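Local coordinates for protein dodecin (Thermus thermophilus, PDB 2UX9) that binds and sequesters flavins such as FMN and FAD as a hollow dodecamer, probably storing them, and can also bind coenzyme A, at residues V4-E9 against V62-E67; K42-T47 against Y56-E61. The protein carries 1 engineered substitution. All blocks are in the same frame, centred on the assembly; numbering follows the deposited sequence. Where two conformers were deposited one is given.

Contact 1. Residues V4-E9 against V62-E67. Engineered in segment 62-67: Ala65 (natural residue Arg). With COA (coenzyme A), chain Q.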
loop_
_atom_site.group_PDB
_atom_site.type_symbol
_atom_site.label_atom_id
_atom_site.label_comp_id
_atom_site.label_asym_id
_atom_site.label_seq_id
_atom_site.Cartn_x
_atom_site.Cartn_y
_atom_site.Cartn_z
ATOM N N VAL C 4 -11.305 16.556 -19.313
ATOM C CA VAL C 4 -10.694 16.560 -17.983
ATOM C C VAL C 4 -11.775 16.274 -16.954
ATOM O O VAL C 4 -12.888 16.783 -17.051
ATOM C CB VAL C 4 -9.980 17.890 -17.680
ATOM C CG1 VAL C 4 -9.399 17.889 -16.266
ATOM C CG2 VAL C 4 -8.877 18.131 -18.701
ATOM N N TYR C 5 -11.456 15.412 -16.000
ATOM C CA TYR C 5 -12.381 15.052 -14.938
ATOM C C TYR C 5 -11.848 15.556 -13.615
ATOM O O TYR C 5 -10.637 15.723 -13.438
ATOM C CB TYR C 5 -12.563 13.528 -14.862
ATOM C CG TYR C 5 -13.034 12.891 -16.144
ATOM C CD1 TYR C 5 -14.370 12.580 -16.342
ATOM C CD2 TYR C 5 -12.136 12.606 -17.167
ATOM C CE1 TYR C 5 -14.802 11.990 -17.515
ATOM C CE2 TYR C 5 -12.556 12.017 -18.347
ATOM C CZ TYR C 5 -13.890 11.718 -18.517
ATOM O OH TYR C 5 -14.315 11.133 -19.692
ATOM N N LYS C 6 -12.757 15.791 -12.674
ATOM C CA LYS C 6 -12.393 16.079 -11.301
ATOM C C LYS C 6 -12.889 14.947 -10.415
ATOM O O LYS C 6 -13.954 14.382 -10.657
ATOM C CB LYS C 6 -12.977 17.422 -10.843
ATOM C CG LYS C 6 -12.699 17.695 -9.377
ATOM C CD LYS C 6 -12.689 19.146 -8.991
ATOM C CE LYS C 6 -12.124 19.284 -7.571
ATOM N NZ LYS C 6 -12.260 20.638 -6.989
ATOM N N LYS C 7 -12.110 14.597 -9.395
ATOM C CA LYS C 7 -12.552 13.680 -8.357
ATOM C C LYS C 7 -12.694 14.432 -7.048
ATOM O O LYS C 7 -11.813 15.219 -6.690
ATOM C CB LYS C 7 -11.560 12.535 -8.195
ATOM C CG LYS C 7 -11.465 11.670 -9.436
ATOM C CD LYS C 7 -10.338 10.654 -9.385
ATOM C CE LYS C 7 -10.632 9.556 -8.399
ATOM N NZ LYS C 7 -9.472 8.604 -8.262
ATOM N N VAL C 8 -13.803 14.207 -6.343
ATOM C CA VAL C 8 -13.981 14.717 -4.983
ATOM C C VAL C 8 -14.282 13.580 -4.019
ATOM O O VAL C 8 -14.910 12.596 -4.388
ATOM C CB VAL C 8 -15.083 15.781 -4.893
ATOM C CG1 VAL C 8 -14.723 16.987 -5.738
ATOM C CG2 VAL C 8 -16.423 15.208 -5.294
ATOM N N GLU C 9 -13.830 13.731 -2.782
ATOM C CA GLU C 9 -13.986 12.714 -1.757
ATOM C C GLU C 9 -15.141 13.049 -0.814
ATOM O O GLU C 9 -15.145 14.095 -0.158
ATOM C CB GLU C 9 -12.695 12.564 -0.980
ATOM C CG GLU C 9 -12.620 11.306 -0.143
ATOM C CD GLU C 9 -11.279 11.142 0.537
ATOM O OE1 GLU C 9 -10.425 12.043 0.422
ATOM O OE2 GLU C 9 -11.084 10.120 1.192
ATOM N N VAL C 62 -15.688 10.465 -6.086
ATOM C CA VAL C 62 -16.686 10.603 -7.125
ATOM C C VAL C 62 -16.036 11.390 -8.262
ATOM O O VAL C 62 -15.506 12.487 -8.039
ATOM C CB VAL C 62 -17.923 11.319 -6.575
ATOM C CG1 VAL C 62 -18.928 11.502 -7.644
ATOM C CG2 VAL C 62 -18.517 10.515 -5.389
ATOM N N GLY C 63 -16.056 10.822 -9.466
ATOM C CA GLY C 63 -15.477 11.439 -10.650
ATOM C C GLY C 63 -16.539 12.021 -11.559
ATOM O O GLY C 63 -17.551 11.365 -11.852
ATOM N N PHE C 64 -16.302 13.238 -12.023
ATOM C CA PHE C 64 -17.229 13.921 -12.913
ATOM C C PHE C 64 -16.493 14.690 -14.007
ATOM O O PHE C 64 -15.390 15.179 -13.804
ATOM C CB PHE C 64 -18.221 14.823 -12.139
ATOM C CG PHE C 64 -17.593 15.927 -11.328
ATOM C CD1 PHE C 64 -17.597 17.225 -11.789
ATOM C CD2 PHE C 64 -17.069 15.685 -10.067
ATOM C CE1 PHE C 64 -17.068 18.265 -11.027
ATOM C CE2 PHE C 64 -16.532 16.715 -9.319
ATOM C CZ PHE C 64 -16.537 17.996 -9.799
ATOM N N ALA C 65 -17.101 14.762 -15.181
ATOM C CA ALA C 65 -16.488 15.459 -16.314
ATOM C C ALA C 65 -16.667 16.961 -16.167
ATOM O O ALA C 65 -17.774 17.434 -15.914
ATOM C CB ALA C 65 -17.110 14.983 -17.626
ATOM N N LEU C 66 -15.575 17.707 -16.330
ATOM C CA LEU C 66 -15.604 19.162 -16.204
ATOM C C LEU C 66 -16.126 19.792 -17.488
ATOM O O LEU C 66 -15.658 19.483 -18.570
ATOM C CB LEU C 66 -14.207 19.691 -15.878
ATOM C CG LEU C 66 -13.692 19.319 -14.493
ATOM C CD1 LEU C 66 -12.266 19.839 -14.295
ATOM C CD2 LEU C 66 -14.593 19.843 -13.385
ATOM N N GLU C 67 -17.107 20.676 -17.346
ATOM C CA GLU C 67 -17.623 21.469 -18.448
ATOM C C GLU C 67 -16.553 22.424 -18.934
ATOM O O GLU C 67 -15.798 22.981 -18.142
ATOM C CB GLU C 67 -18.875 22.233 -18.010
ATOM C CG GLU C 67 -20.045 21.315 -17.708
ATOM C CD GLU C 67 -21.072 21.901 -16.776
ATOM O OE1 GLU C 67 -20.833 22.946 -16.142
ATOM O OE2 GLU C 67 -22.149 21.290 -16.683
HETATM N N1A COA Q . -18.232 21.110 -14.573
HETATM C C2A COA Q . -17.956 22.404 -14.164
HETATM N N3A COA Q . -18.659 22.976 -13.141
HETATM C C4A COA Q . -19.634 22.285 -12.520
HETATM C C5A COA Q . -19.928 20.975 -12.914
HETATM C C6A COA Q . -19.215 20.385 -13.948
HETATM N N6A COA Q . -19.419 19.112 -14.315
HETATM N N7A COA Q . -20.929 20.543 -12.131
HETATM C C8A COA Q . -21.277 21.519 -11.263
HETATM N N9A COA Q . -20.465 22.598 -11.495
HETATM C C1B COA Q . -20.348 23.806 -10.666
HETATM C C2B COA Q . -21.671 24.423 -10.259
HETATM O O2B COA Q . -22.288 25.180 -11.272
HETATM C C3B COA Q . -21.237 25.260 -9.084
HETATM O O3B COA Q . -20.619 26.443 -9.514
HETATM P P3B COA Q . -21.097 27.877 -8.963
HETATM O O7A COA Q . -20.131 28.870 -9.550
HETATM O O8A COA Q . -22.530 28.117 -9.330
HETATM O O9A COA Q . -20.933 27.869 -7.461
HETATM C C4B COA Q . -20.210 24.366 -8.422
HETATM O O4B COA Q . -19.763 23.461 -9.425
HETATM C C5B COA Q . -20.893 23.675 -7.251
HETATM O O5B COA Q . -21.177 24.632 -6.242
HETATM P P1A COA Q . -20.431 24.633 -4.815
HETATM O O1A COA Q . -20.364 26.041 -4.251
HETATM O O2A COA Q . -19.055 24.001 -4.893
HETATM O O3A COA Q . -21.422 23.844 -3.841
HETATM P P2A COA Q . -21.321 22.318 -3.386
HETATM O O4A COA Q . -22.609 22.192 -2.641
HETATM O O5A COA Q . -21.269 21.398 -4.574
HETATM O O6A COA Q . -20.034 22.175 -2.426
HETATM C CBP COA Q . -18.393 22.748 -0.761
HETATM C CCP COA Q . -19.737 23.106 -1.399
HETATM C CDP COA Q . -18.036 23.802 0.281
HETATM C CEP COA Q . -18.519 21.390 -0.082
HETATM C CAP COA Q . -17.308 22.662 -1.829
HETATM O OAP COA Q . -17.373 23.783 -2.682
HETATM C C9P COA Q . -15.942 22.541 -1.235
HETATM O O9P COA Q . -15.548 21.332 -0.666
HETATM N N8P COA Q . -15.120 23.576 -1.233
HETATM C C7P COA Q . -14.174 23.722 -0.134
HETATM C C6P COA Q . -12.976 24.495 -0.608
HETATM C C5P COA Q . -11.818 24.339 0.333
HETATM O O5P COA Q . -11.122 23.315 0.333
HETATM N N4P COA Q . -11.610 25.389 1.109
HETATM C C3P COA Q . -10.268 25.749 1.514
HETATM C C2P COA Q . -10.144 25.468 3.000
HETATM S S1P COA Q . -8.447 25.668 3.564
HETATM O O HOH W 1 -13.500 18.558 -19.913
#

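Contact 2. Residues K42-T47 against Y56-E61. With FMN (flavin mononucleotide), chain H; FMN (flavin mononucleotide), chain B.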
loop_
_atom_site.group_PDB
_atom_site.type_symbol
_atom_site.label_atom_id
_atom_site.label_comp_id
_atom_site.label_asym_id
_atom_site.label_seq_id
_atom_site.Cartn_x
_atom_site.Cartn_y
_atom_site.Cartn_z
ATOM N N LYS C 42 -13.225 4.028 -1.123
ATOM C CA LYS C 42 -11.897 4.079 -0.515
ATOM C C LYS C 42 -11.844 3.352 0.813
ATOM O O LYS C 42 -10.858 2.673 1.112
ATOM C CB LYS C 42 -11.479 5.531 -0.308
ATOM C CG LYS C 42 -11.277 6.298 -1.608
ATOM C CD LYS C 42 -10.171 5.729 -2.498
ATOM C CE LYS C 42 -8.801 5.829 -1.849
ATOM N NZ LYS C 42 -7.687 5.528 -2.791
ATOM N N GLU C 43 -12.882 3.529 1.623
ATOM C CA GLU C 43 -12.982 2.928 2.952
ATOM C C GLU C 43 -14.417 2.641 3.303
ATOM O O GLU C 43 -15.294 3.389 2.916
ATOM C CB GLU C 43 -12.543 3.917 4.042
ATOM C CG GLU C 43 -11.247 4.590 3.879
ATOM C CD GLU C 43 -10.876 5.291 5.150
ATOM O OE1 GLU C 43 -10.892 4.615 6.201
ATOM O OE2 GLU C 43 -10.591 6.491 5.075
ATOM N N ILE C 44 -14.634 1.613 4.120
ATOM C CA ILE C 44 -15.901 1.384 4.806
ATOM C C ILE C 44 -15.614 1.394 6.304
ATOM O O ILE C 44 -14.775 0.652 6.785
ATOM C CB ILE C 44 -16.547 0.043 4.392
ATOM C CG1 ILE C 44 -16.852 0.035 2.890
ATOM C CG2 ILE C 44 -17.810 -0.222 5.208
ATOM C CD1 ILE C 44 -17.168 -1.364 2.360
ATOM N N ARG C 45 -16.307 2.264 7.017
ATOM C CA ARG C 45 -16.139 2.462 8.451
ATOM C C ARG C 45 -17.535 2.593 9.052
ATOM O O ARG C 45 -18.536 2.544 8.337
ATOM C CB ARG C 45 -15.358 3.758 8.745
ATOM C CG ARG C 45 -14.041 3.955 8.006
ATOM C CD ARG C 45 -13.489 5.357 8.221
ATOM N NE ARG C 45 -13.015 5.563 9.587
ATOM C CZ ARG C 45 -11.815 5.200 10.037
ATOM N NH1 ARG C 45 -10.919 4.648 9.234
ATOM N NH2 ARG C 45 -11.488 5.410 11.304
ATOM N N GLY C 46 -17.623 2.767 10.358
ATOM C CA GLY C 46 -18.914 3.072 10.940
ATOM C C GLY C 46 -18.845 3.259 12.427
ATOM O O GLY C 46 -17.806 3.066 13.059
ATOM N N THR C 47 -19.972 3.647 12.987
ATOM C CA THR C 47 -20.096 3.793 14.422
ATOM C C THR C 47 -20.894 2.642 15.010
ATOM O O THR C 47 -21.633 1.949 14.302
ATOM C CB THR C 47 -20.760 5.120 14.772
ATOM O OG1 THR C 47 -22.028 5.194 14.120
ATOM C CG2 THR C 47 -19.888 6.249 14.317
ATOM N N TYR C 56 -23.409 3.229 9.095
ATOM C CA TYR C 56 -22.426 2.816 8.088
ATOM C C TYR C 56 -21.899 4.089 7.456
ATOM O O TYR C 56 -22.665 5.008 7.180
ATOM C CB TYR C 56 -23.066 1.955 6.993
ATOM C CG TYR C 56 -23.573 0.620 7.483
ATOM C CD1 TYR C 56 -22.717 -0.469 7.586
ATOM C CD2 TYR C 56 -24.892 0.449 7.861
ATOM C CE1 TYR C 56 -23.160 -1.686 8.032
ATOM C CE2 TYR C 56 -25.351 -0.784 8.320
ATOM C CZ TYR C 56 -24.471 -1.843 8.398
ATOM O OH TYR C 56 -24.881 -3.065 8.865
ATOM N N GLN C 57 -20.586 4.148 7.238
ATOM C CA GLN C 57 -19.934 5.315 6.664
ATOM C C GLN C 57 -19.050 4.856 5.514
ATOM O O GLN C 57 -18.091 4.115 5.731
ATOM C CB GLN C 57 -19.098 6.021 7.734
ATOM C CG GLN C 57 -19.917 6.508 8.935
ATOM C CD GLN C 57 -19.062 6.966 10.093
ATOM O OE1 GLN C 57 -17.935 6.508 10.240
ATOM N NE2 GLN C 57 -19.596 7.867 10.932
ATOM N N VAL C 58 -19.383 5.250 4.292
ATOM C CA VAL C 58 -18.636 4.799 3.132
ATOM C C VAL C 58 -17.917 6.000 2.543
ATOM O O VAL C 58 -18.554 6.978 2.148
ATOM C CB VAL C 58 -19.551 4.146 2.110
ATOM C CG1 VAL C 58 -18.747 3.708 0.899
ATOM C CG2 VAL C 58 -20.262 2.958 2.740
ATOM N N VAL C 59 -16.592 5.935 2.540
ATOM C CA VAL C 59 -15.748 6.990 2.021
ATOM C C VAL C 59 -15.534 6.680 0.561
ATOM O O VAL C 59 -15.057 5.601 0.230
ATOM C CB VAL C 59 -14.393 7.025 2.740
ATOM C CG1 VAL C 59 -13.520 8.188 2.198
ATOM C CG2 VAL C 59 -14.585 7.113 4.263
ATOM N N LEU C 60 -15.912 7.599 -0.321
ATOM C CA LEU C 60 -15.766 7.339 -1.735
ATOM C C LEU C 60 -15.289 8.546 -2.508
ATOM O O LEU C 60 -15.516 9.688 -2.119
ATOM C CB LEU C 60 -17.053 6.759 -2.332
ATOM C CG LEU C 60 -18.311 7.625 -2.338
ATOM C CD1 LEU C 60 -19.470 6.938 -3.072
ATOM C CD2 LEU C 60 -18.755 8.008 -0.941
ATOM N N GLU C 61 -14.577 8.273 -3.585
ATOM C CA GLU C 61 -14.214 9.272 -4.586
ATOM C C GLU C 61 -15.284 9.280 -5.656
ATOM O O GLU C 61 -15.726 8.210 -6.088
ATOM C CB GLU C 61 -12.881 8.908 -5.234
ATOM C CG GLU C 61 -11.692 8.905 -4.281
ATOM C CD GLU C 61 -11.133 10.288 -4.031
ATOM O OE1 GLU C 61 -10.230 10.411 -3.183
ATOM O OE2 GLU C 61 -11.588 11.254 -4.680
HETATM N N1 FMN H . -16.263 8.112 14.629
HETATM C C2 FMN H . -16.982 7.902 13.492
HETATM O O2 FMN H . -18.133 8.305 13.451
HETATM N N3 FMN H . -16.407 7.277 12.403
HETATM C C4 FMN H . -15.095 6.856 12.449
HETATM O O4 FMN H . -14.751 5.976 11.655
HETATM C C4A FMN H . -14.360 7.086 13.602
HETATM N N5 FMN H . -13.034 6.720 13.659
HETATM C C5A FMN H . -12.297 6.941 14.798
HETATM C C6 FMN H . -10.962 6.546 14.827
HETATM C C7 FMN H . -10.194 6.752 15.971
HETATM C C7M FMN H . -8.717 6.501 15.904
HETATM C C8 FMN H . -10.782 7.354 17.088
HETATM C C8M FMN H . -10.029 7.514 18.377
HETATM C C9 FMN H . -12.109 7.759 17.050
HETATM C C9A FMN H . -12.880 7.551 15.907
HETATM N N10 FMN H . -14.225 7.934 15.851
HETATM C C10 FMN H . -14.945 7.719 14.690
HETATM C "C1'" FMN H . -14.937 8.511 17.057
HETATM C "C2'" FMN H . -15.259 7.428 18.088
HETATM O "O2'" FMN H . -16.191 6.513 17.551
HETATM C "C3'" FMN H . -15.833 7.997 19.387
HETATM O "O3'" FMN H . -17.045 8.673 19.128
HETATM C "C4'" FMN H . -14.868 8.941 20.095
HETATM O "O4'" FMN H . -13.572 8.380 20.123
HETATM C "C5'" FMN H . -15.322 9.219 21.524
HETATM O "O5'" FMN H . -15.415 7.977 22.190
HETATM P P FMN H . -15.728 7.905 23.757
HETATM O O1P FMN H . -15.908 6.440 24.091
HETATM O O2P FMN H . -14.576 8.478 24.552
HETATM O O3P FMN H . -16.997 8.671 24.051
HETATM N N1 FMN B . -13.879 11.079 15.131
HETATM C C2 FMN B . -12.709 11.002 15.823
HETATM O O2 FMN B . -12.706 11.330 16.997
HETATM N N3 FMN B . -11.563 10.531 15.212
HETATM C C4 FMN B . -11.584 10.131 13.893
HETATM O O4 FMN B . -10.511 10.108 13.287
HETATM C C4A FMN B . -12.782 10.195 13.196
HETATM N N5 FMN B . -12.844 9.757 11.892
HETATM C C5A FMN B . -14.027 9.818 11.191
HETATM C C6 FMN B . -14.052 9.380 9.870
HETATM C C7 FMN B . -15.234 9.438 9.135
HETATM C C7M FMN B . -15.280 8.778 7.789
HETATM C C8 FMN B . -16.388 9.946 9.738
HETATM C C8M FMN B . -17.664 10.118 8.964
HETATM C C9 FMN B . -16.363 10.368 11.060
HETATM C C9A FMN B . -15.179 10.314 11.796
HETATM N N10 FMN B . -15.122 10.752 13.125
HETATM C C10 FMN B . -13.929 10.665 13.818
HETATM C "C1'" FMN B . -16.318 11.389 13.802
HETATM C "C2'" FMN B . -16.543 12.821 13.312
HETATM O "O2'" FMN B . -15.459 13.639 13.698
HETATM C "C3'" FMN B . -17.833 13.438 13.852
HETATM O "O3'" FMN B . -17.786 13.505 15.262
HETATM C "C4'" FMN B . -19.080 12.673 13.423
HETATM O "O4'" FMN B . -19.010 12.365 12.047
HETATM C "C5'" FMN B . -20.342 13.487 13.688
HETATM O "O5'" FMN B . -20.215 14.708 12.989
HETATM P P FMN B . -21.425 15.751 12.926
HETATM O O1P FMN B . -20.890 16.989 12.241
HETATM O O2P FMN B . -22.576 15.177 12.130
HETATM O O3P FMN B . -21.877 16.081 14.331
#

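Contact 1. Residues V4-E9 against V62-E67
Lys6 and Phe64 form a hydrogen-bonded antiparallel pair whose side chains run side by side in the same direction. Lys6 CB sits over one face of the Phe64 ring, 4.1 Å from its centroid and offset toward the rim, a CH-pi contact. The ring is laid against the lysine because Phe64 CG stands between its own backbone N and carbonyl carbon (chi1 61°). Val8 comes to the ring edge at about a right angle, CG1 lying 4.0 Å from Phe64 CE2, while Leu66 CD2 reaches Lys6 CB from segment 62-67. The extended Lys6 chain continues past the ring, and its NZ hydrogen-bonds to other coenzyme A molecules than that at Ala65 and Glu67.

Tyr5, next to Lys6, points to the other face of the sheet. Its ring lies obliquely against Ala65, an engineered residue (arginine in nature), with Tyr5 CE1 3.8 Å from Ala65 CB; Tyr5 OH goes on to bond FMN. Main-chain bonds tie the strands from Val8 and Val62 to Leu66 N and Val4 O (2.9 Å, 167° at the hydrogen), and beyond them a water bridges Val4 N and Leu66 O.

The adenine of coenzyme A is read by the backbone: its N6A donates to Ala65 O (2.8 Å), and Glu67 N gives an almost straight bond of 3.0 Å to its N1A. This donor-acceptor pair matches the Watson-Crick edge of adenine and needs N1A unprotonated. Alternation along the strands thus turns Tyr5 toward the flavin and Lys6 toward other coenzyme A molecules, consistent with storage of two kinds of cofactor.

Contact 2. Residues K42-T47 against Y56-E61
Glu43 and Val59 lie side by side on the face of the sheet that also carries Arg45 and Gln57, with Glu43 CB 3.8 Å from Val59 CG2. Val59 O takes two main-chain donors, Lys42 N at 2.8 Å and, weakly, Glu43 N at 3.3 Å; the two residues facing Val59 make a classic beta bulge. On the reverse face Ile44 and Val58 make an apolar contact across a non-hydrogen-bonded pair and are covered by helix 18-32.

The loose end is at Lys42, which is exposed. Its chain, bent at chi2 and chi3, crosses that of Glu61, CG to CG 3.8 Å in one of two conformers modelled for Glu61.

Further along, Arg45 and Gln57 are buried and bonded. Partly exposed Glu43 receives Arg45 NH1 on the syn lone pair of OE1 at 3.0 Å, close to the guanidinium plane, a salt bridge that orients the guanidinium together with the flavin bonds. A bend at chi3 (70°) brings Arg45 NE to O4 of one FMN (2.7 Å), and NH2 of the same arginine reaches the flavin N5. Gln57 OE1 accepts from N3 of this FMN at 2.8 Å, so arginine and glutamine together read the O4, N3 and N5 edge of the isoalloxazine. Methyl groups of a second FMN approach Arg45 CD, Val59 CG2 and the Gln57 amide. Such a site, one flavin bonded from the hairpin of strands 36-49 and 52-65 and another packed against it by its methyl groups, shared between subunits, is characteristic of the dodecin family.

In the fold
Strand 52-65 is common to both contacts: it pairs with strand 4-14 in contact 1 and with the hairpin partner 36-49 in contact 2, so it is the central strand of the three. The two sites lie about 20 Å apart, centre to centre, on opposite sides of the chain's centre, and meet where Glu9 packs on Val59 and Glu61. Contact 1 is buried throughout, and its own backbone reads the adenine; contact 2 is mostly buried but opens at Lys42, and side chains read the flavin. Neighbouring subunits extend the sheet beyond both outer strands, which places the cofactors at interfaces of the dodecamer.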